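Local coordinates for calcium-dependent protein kinase, putative (Plasmodium falciparum, PDB 3MSE) that binds calcium through the EF-hands of this C-terminal domain and, as a whole protein, probably phosphorylates serine and threonine residues of other proteins, at residues P4-L7 / N8-S12; I19-I22 / I23-I26; E171-D174 / Y175-T179. All coordinates share one frame; numbering follows the deposited sequence. Where two conformers were deposited one is given.

Contact 1: P4-L7 / N8-S12; sequences PNVL and NNMKS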
# COMPACT_ATOMS: atom_id res chain seq x y z
N PRO A 4 10.12 -0.11 19.34
CA PRO A 4 9.77 -1.44 19.80
C PRO A 4 8.88 -2.22 18.83
O PRO A 4 8.92 -3.45 18.81
CB PRO A 4 9.01 -1.17 21.11
CG PRO A 4 9.58 0.12 21.60
CD PRO A 4 9.79 0.92 20.35
N ASN A 5 8.06 -1.51 18.05
CA ASN A 5 7.18 -2.18 17.09
C ASN A 5 7.95 -2.88 15.97
O ASN A 5 7.58 -3.97 15.54
CB ASN A 5 6.11 -1.22 16.53
CG ASN A 5 6.38 -0.79 15.09
OD1 ASN A 5 5.88 -1.41 14.14
ND2 ASN A 5 7.15 0.28 14.93
N VAL A 6 9.05 -2.26 15.53
CA VAL A 6 9.93 -2.86 14.52
C VAL A 6 10.65 -4.09 15.10
O VAL A 6 10.75 -5.14 14.45
CB VAL A 6 10.93 -1.84 13.92
CG1 VAL A 6 11.99 -2.53 13.06
CG2 VAL A 6 10.17 -0.80 13.07
N LEU A 7 11.10 -3.96 16.35
CA LEU A 7 11.74 -5.08 17.05
C LEU A 7 10.81 -6.26 17.24
O LEU A 7 11.19 -7.41 16.97
CB LEU A 7 12.31 -4.61 18.39
CG LEU A 7 13.44 -3.60 18.26
CD1 LEU A 7 13.91 -3.15 19.65
CD2 LEU A 7 14.61 -4.19 17.42
N ASN A 8 9.58 -5.97 17.65
CA ASN A 8 8.55 -6.99 17.80
C ASN A 8 8.15 -7.62 16.46
O ASN A 8 7.82 -8.81 16.39
CB ASN A 8 7.31 -6.39 18.48
CG ASN A 8 7.51 -6.14 19.98
OD1 ASN A 8 8.24 -6.88 20.66
ND2 ASN A 8 6.85 -5.11 20.50
N ASN A 9 8.16 -6.81 15.40
CA ASN A 9 7.88 -7.33 14.05
C ASN A 9 8.95 -8.35 13.68
O ASN A 9 8.63 -9.44 13.27
CB ASN A 9 7.83 -6.20 12.99
CG ASN A 9 6.61 -5.29 13.13
OD1 ASN A 9 5.58 -5.69 13.66
ND2 ASN A 9 6.73 -4.04 12.63
N MET A 10 10.21 -8.01 13.87
CA MET A 10 11.31 -8.95 13.60
C MET A 10 11.17 -10.26 14.39
O MET A 10 11.38 -11.36 13.85
CB MET A 10 12.66 -8.32 13.91
CG MET A 10 13.02 -7.14 13.06
SD MET A 10 14.57 -6.48 13.65
CE MET A 10 14.89 -5.08 12.59
N LYS A 11 10.83 -10.13 15.68
CA LYS A 11 10.68 -11.31 16.54
C LYS A 11 9.54 -12.20 16.13
O LYS A 11 9.60 -13.42 16.30
CB LYS A 11 10.51 -10.91 18.00
CG LYS A 11 11.79 -10.45 18.68
CD LYS A 11 11.41 -9.52 19.86
CE LYS A 11 12.48 -9.44 20.92
NZ LYS A 11 12.18 -10.39 22.06
N SER A 12 8.48 -11.62 15.60
CA SER A 12 7.40 -12.44 15.08
C SER A 12 7.79 -13.06 13.72
O SER A 12 7.49 -14.22 13.45
CB SER A 12 6.12 -11.62 14.96
OG SER A 12 5.22 -12.25 14.08
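With CG1 anti to the backbone N (chi1 170°), Val6 holds one methyl where the extended side chain of Met10, one turn on, can reach it: CE of Met10 ends 3.9 Å from CG1 of Val6. The two side chains meet at a slant, methyl against methyl, and the sulfur of Met10 is a looser neighbour of CD2 of Leu7. On another side of the turn, ND2 of Asn9 has its firm partner in the carbonyl of Cys99 of the second subunit. Asn5 occupies two conformers; in one of them its OD1 comes 3.1 Å from ND2 of Asn9, a weak, bent and therefore doubtful hydrogen bond, while its own ND2 binds Ser3. All this sits on the short N-terminal helix 4-13, whose i to i+4 ladder runs from Asn8 N to Pro4 O through to Lys11 N to Leu7 O (3.0 Å). Proline suits the first turn, where a backbone N-H has no helical carbonyl to serve. Val6 and Met10 pack on Cys99 of the second subunit, Leu7 on its Val68.

Contact 2: I19-I22 / I23-I26; sequences IRNI and IINI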
# COMPACT_ATOMS: atom_id res chain seq x y z
N ILE A 19 9.18 -20.37 3.55
CA ILE A 19 8.17 -20.19 2.48
C ILE A 19 7.16 -19.07 2.77
O ILE A 19 6.85 -18.25 1.90
CB ILE A 19 7.49 -21.53 2.09
CG1 ILE A 19 8.55 -22.46 1.45
CG2 ILE A 19 6.32 -21.30 1.14
CD1 ILE A 19 8.11 -23.93 1.27
N ARG A 20 6.65 -19.03 4.01
CA ARG A 20 5.80 -17.90 4.44
C ARG A 20 6.51 -16.58 4.21
O ARG A 20 5.94 -15.63 3.67
CB ARG A 20 5.48 -18.03 5.93
CG ARG A 20 4.17 -17.42 6.38
CD ARG A 20 4.13 -15.91 6.54
NE ARG A 20 5.21 -15.32 7.32
CZ ARG A 20 5.06 -14.35 8.23
NH1 ARG A 20 3.86 -13.89 8.55
NH2 ARG A 20 6.11 -13.86 8.86
N ASN A 21 7.77 -16.52 4.61
CA ASN A 21 8.52 -15.28 4.51
C ASN A 21 8.91 -14.94 3.06
O ASN A 21 9.00 -13.78 2.71
CB ASN A 21 9.72 -15.32 5.45
CG ASN A 21 9.31 -15.27 6.93
OD1 ASN A 21 8.15 -15.00 7.24
ND2 ASN A 21 10.24 -15.54 7.83
N ILE A 22 9.12 -15.95 2.24
CA ILE A 22 9.33 -15.72 0.80
C ILE A 22 8.11 -15.02 0.20
O ILE A 22 8.24 -14.01 -0.51
CB ILE A 22 9.69 -17.02 0.07
CG1 ILE A 22 11.13 -17.39 0.44
CG2 ILE A 22 9.58 -16.83 -1.49
CD1 ILE A 22 11.47 -18.84 0.21
N ILE A 23 6.93 -15.54 0.54
CA ILE A 23 5.65 -14.94 0.18
C ILE A 23 5.53 -13.51 0.71
O ILE A 23 5.08 -12.61 -0.01
CB ILE A 23 4.47 -15.82 0.69
CG1 ILE A 23 4.49 -17.19 0.01
CG2 ILE A 23 3.10 -15.12 0.47
CD1 ILE A 23 3.66 -18.28 0.72
N ILE A 24 5.95 -13.28 1.96
CA ILE A 24 6.00 -11.92 2.51
C ILE A 24 6.91 -11.02 1.65
O ILE A 24 6.58 -9.86 1.42
CB ILE A 24 6.49 -11.86 4.02
CG1 ILE A 24 5.52 -12.58 4.98
CG2 ILE A 24 6.73 -10.44 4.43
CD1 ILE A 24 4.23 -11.80 5.30
N ASN A 25 8.06 -11.54 1.21
CA ASN A 25 8.97 -10.75 0.34
C ASN A 25 8.37 -10.29 -1.01
O ASN A 25 8.68 -9.19 -1.48
CB ASN A 25 10.30 -11.49 0.09
CG ASN A 25 11.34 -11.16 1.14
OD1 ASN A 25 12.22 -10.33 0.91
ND2 ASN A 25 11.25 -11.81 2.31
N ILE A 26 7.50 -11.12 -1.58
CA ILE A 26 6.73 -10.74 -2.78
C ILE A 26 5.88 -9.50 -2.51
O ILE A 26 5.92 -8.52 -3.26
CB ILE A 26 5.82 -11.91 -3.28
CG1 ILE A 26 6.67 -13.08 -3.76
CG2 ILE A 26 4.86 -11.42 -4.41
CD1 ILE A 26 5.90 -14.41 -3.78
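Over one face of the Arg20 guanidinium lies the side chain of Ile24, four residues on, its CG1 only 3.6 Å from NE of Arg20 and set toward the rim of the flat group. This turn belongs to the start of the long helix 18-48, which runs on to the calcium loop of an EF-hand, the helix-loop-helix motif of this domain. Ile24 touches the charged group through carbon alone, leaving the in-plane edge for a polar partner. That partner is the adjoining Asn21: NE and NH2 of Arg20 both point at its OD1, NH2 at 2.8 Å, so one oxygen is gripped side-on by two nitrogens and the guanidinium is restrained from turning. Bends at chi2 (-77°) and chi3 (-49°) of Arg20 turn the group toward the next turn of the helix, its edge to Asn21 and a face to Ile24. The carbonyl of Asn21 carries two bonds from Asn25, which approach from opposite faces of its plane: the backbone N at 2.9 Å, and ND2 at 3.0 Å with an almost straight N-H...O angle of 178°. Farther round the helix, CD1 of Ile23 meets CG2 of Ile19 at 4.0 Å.

Outward from this shell, Ile23 packs against Phe172 and Met176 of helix 169-177, whereas Ile24 leans on Trp102 of the second subunit. Both ends of the Arg20-Asn21 pair are anchored as well: NH1 of Arg20 is hydrogen-bonded to OG1 of Thr179, near the C terminus, and ND2 of Asn21 to the carbonyl O of Tyr13.

Contact 3: E171-D174 / Y175-T179; sequences EFKD and YMLST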
# COMPACT_ATOMS: atom_id res chain seq x y z
N GLU A 171 -8.05 -20.09 0.54
CA GLU A 171 -7.22 -20.88 1.45
C GLU A 171 -5.83 -20.26 1.64
O GLU A 171 -5.26 -20.32 2.73
CB GLU A 171 -7.05 -22.30 0.93
CG GLU A 171 -8.34 -23.06 0.70
CD GLU A 171 -8.11 -24.39 -0.00
OE1 GLU A 171 -8.85 -25.36 0.29
OE2 GLU A 171 -7.18 -24.47 -0.84
N PHE A 172 -5.32 -19.65 0.57
CA PHE A 172 -4.06 -18.92 0.60
C PHE A 172 -4.21 -17.73 1.54
O PHE A 172 -3.41 -17.55 2.46
CB PHE A 172 -3.68 -18.45 -0.81
CG PHE A 172 -2.50 -17.52 -0.85
CD1 PHE A 172 -2.69 -16.16 -1.01
CD2 PHE A 172 -1.20 -18.02 -0.72
CE1 PHE A 172 -1.59 -15.29 -1.06
CE2 PHE A 172 -0.10 -17.17 -0.76
CZ PHE A 172 -0.29 -15.80 -0.93
N LYS A 173 -5.25 -16.93 1.30
CA LYS A 173 -5.55 -15.74 2.08
C LYS A 173 -5.76 -16.08 3.54
O LYS A 173 -5.25 -15.39 4.43
CB LYS A 173 -6.79 -15.04 1.52
CG LYS A 173 -7.11 -13.69 2.18
CD LYS A 173 -8.60 -13.53 2.41
CE LYS A 173 -9.33 -12.91 1.23
NZ LYS A 173 -9.59 -11.45 1.44
N ASP A 174 -6.53 -17.13 3.79
CA ASP A 174 -6.83 -17.56 5.15
C ASP A 174 -5.57 -17.98 5.89
O ASP A 174 -5.40 -17.64 7.06
CB ASP A 174 -7.85 -18.71 5.16
CG ASP A 174 -9.27 -18.25 4.80
OD1 ASP A 174 -9.54 -17.02 4.76
OD2 ASP A 174 -10.12 -19.13 4.55
N TYR A 175 -4.68 -18.72 5.21
CA TYR A 175 -3.42 -19.09 5.87
C TYR A 175 -2.56 -17.87 6.21
O TYR A 175 -2.11 -17.72 7.34
CB TYR A 175 -2.60 -20.12 5.09
CG TYR A 175 -1.25 -20.36 5.75
CD1 TYR A 175 -1.15 -21.16 6.89
CD2 TYR A 175 -0.09 -19.76 5.26
CE1 TYR A 175 0.08 -21.37 7.51
CE2 TYR A 175 1.15 -19.95 5.87
CZ TYR A 175 1.23 -20.76 6.99
OH TYR A 175 2.45 -20.95 7.60
N MET A 176 -2.35 -16.99 5.22
CA MET A 176 -1.45 -15.85 5.43
C MET A 176 -1.97 -14.96 6.57
O MET A 176 -1.19 -14.56 7.44
CB MET A 176 -1.25 -15.05 4.15
CG MET A 176 -0.49 -15.80 3.05
SD MET A 176 1.18 -16.34 3.52
CE MET A 176 1.96 -14.76 3.85
N LEU A 177 -3.27 -14.68 6.56
CA LEU A 177 -3.90 -13.87 7.61
C LEU A 177 -3.71 -14.45 9.01
O LEU A 177 -3.47 -13.72 9.95
CB LEU A 177 -5.38 -13.64 7.34
CG LEU A 177 -5.73 -12.62 6.25
CD1 LEU A 177 -7.21 -12.72 5.91
CD2 LEU A 177 -5.37 -11.21 6.67
N SER A 178 -3.79 -15.77 9.13
CA SER A 178 -3.57 -16.44 10.41
C SER A 178 -2.13 -16.34 10.94
O SER A 178 -1.88 -16.71 12.09
CB SER A 178 -3.94 -17.91 10.29
OG SER A 178 -2.88 -18.62 9.67
N THR A 179 -1.20 -15.89 10.10
CA THR A 179 0.21 -15.83 10.49
C THR A 179 0.60 -14.41 10.85
O THR A 179 1.70 -14.17 11.34
CB THR A 179 1.18 -16.33 9.37
OG1 THR A 179 1.25 -15.38 8.30
CG2 THR A 179 0.77 -17.70 8.85
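Aromatic contacts come first: Met176 lays CG over one face of the Phe172 ring, 4.1 Å from its centroid and 17° off the normal, a CH-pi contact between residues one helical turn apart. SD follows obliquely at 5.1 Å from the same centroid, which makes this a Met-aromatic pair as well. Phe172 CG, anti to the backbone N (chi1 172°), sends the ring toward the Met176 side, and the bend at chi2 of Met176 (-59°) sets the sulfur obliquely beside it. Phe172 also meets Phe114 edge-to-face. Near the end of the segment, CG2 of Thr179 rests 3.6 Å above the plane of the Tyr175 ring, toward its rim.

Of the purely aliphatic contacts, Lys173 and Leu177 lie side by side and point the same way, CD of the lysine 3.9 Å from CD1 of the leucine.

Hydrogen bonds form the third group. The backbone ladder includes Met176 N to Phe172 O at 3.0 Å and continues to Ser178 N on Asp174 O. Two hydroxyls turn back to carbonyls three residues earlier: OG of Ser178 donates to Tyr175 O at 2.6 Å, and OG1 of Thr179 donates to Met176 O at 2.7 Å, in the carbonyl plane and on a lone pair. Met176 O also takes the backbone N of Thr179, so two donors hold it.

Through Phe172 and Met176, helix 169-177 packs on Leu110 of helix 109-117, the entering helix of the EF-hand whose loop binds calcium through Asp118, Asp122, Tyr124 and Asp129, and so forms part of the apolar core of this helix-loop-helix lobe.

From the N terminus, contact 1 comes first, on helix 4-13; contact 2 follows on the opening turns of helix 18-48, and contact 3 lies almost at the C terminus, on helix 169-177. Each spans neighbouring turns of its own helix and closes no long loop; the three run in series, neither nested nor crossed. The fold brings the start of helix 18-48 against helix 169-177, so that contacts 2 and 3 touch: CD of Arg20 and CG2 of Ile23 each lie 3.6 Å from CE of Met176. Contact 1 stays about 5 Å from either at the nearest atoms, but like contact 2 it reaches the second subunit.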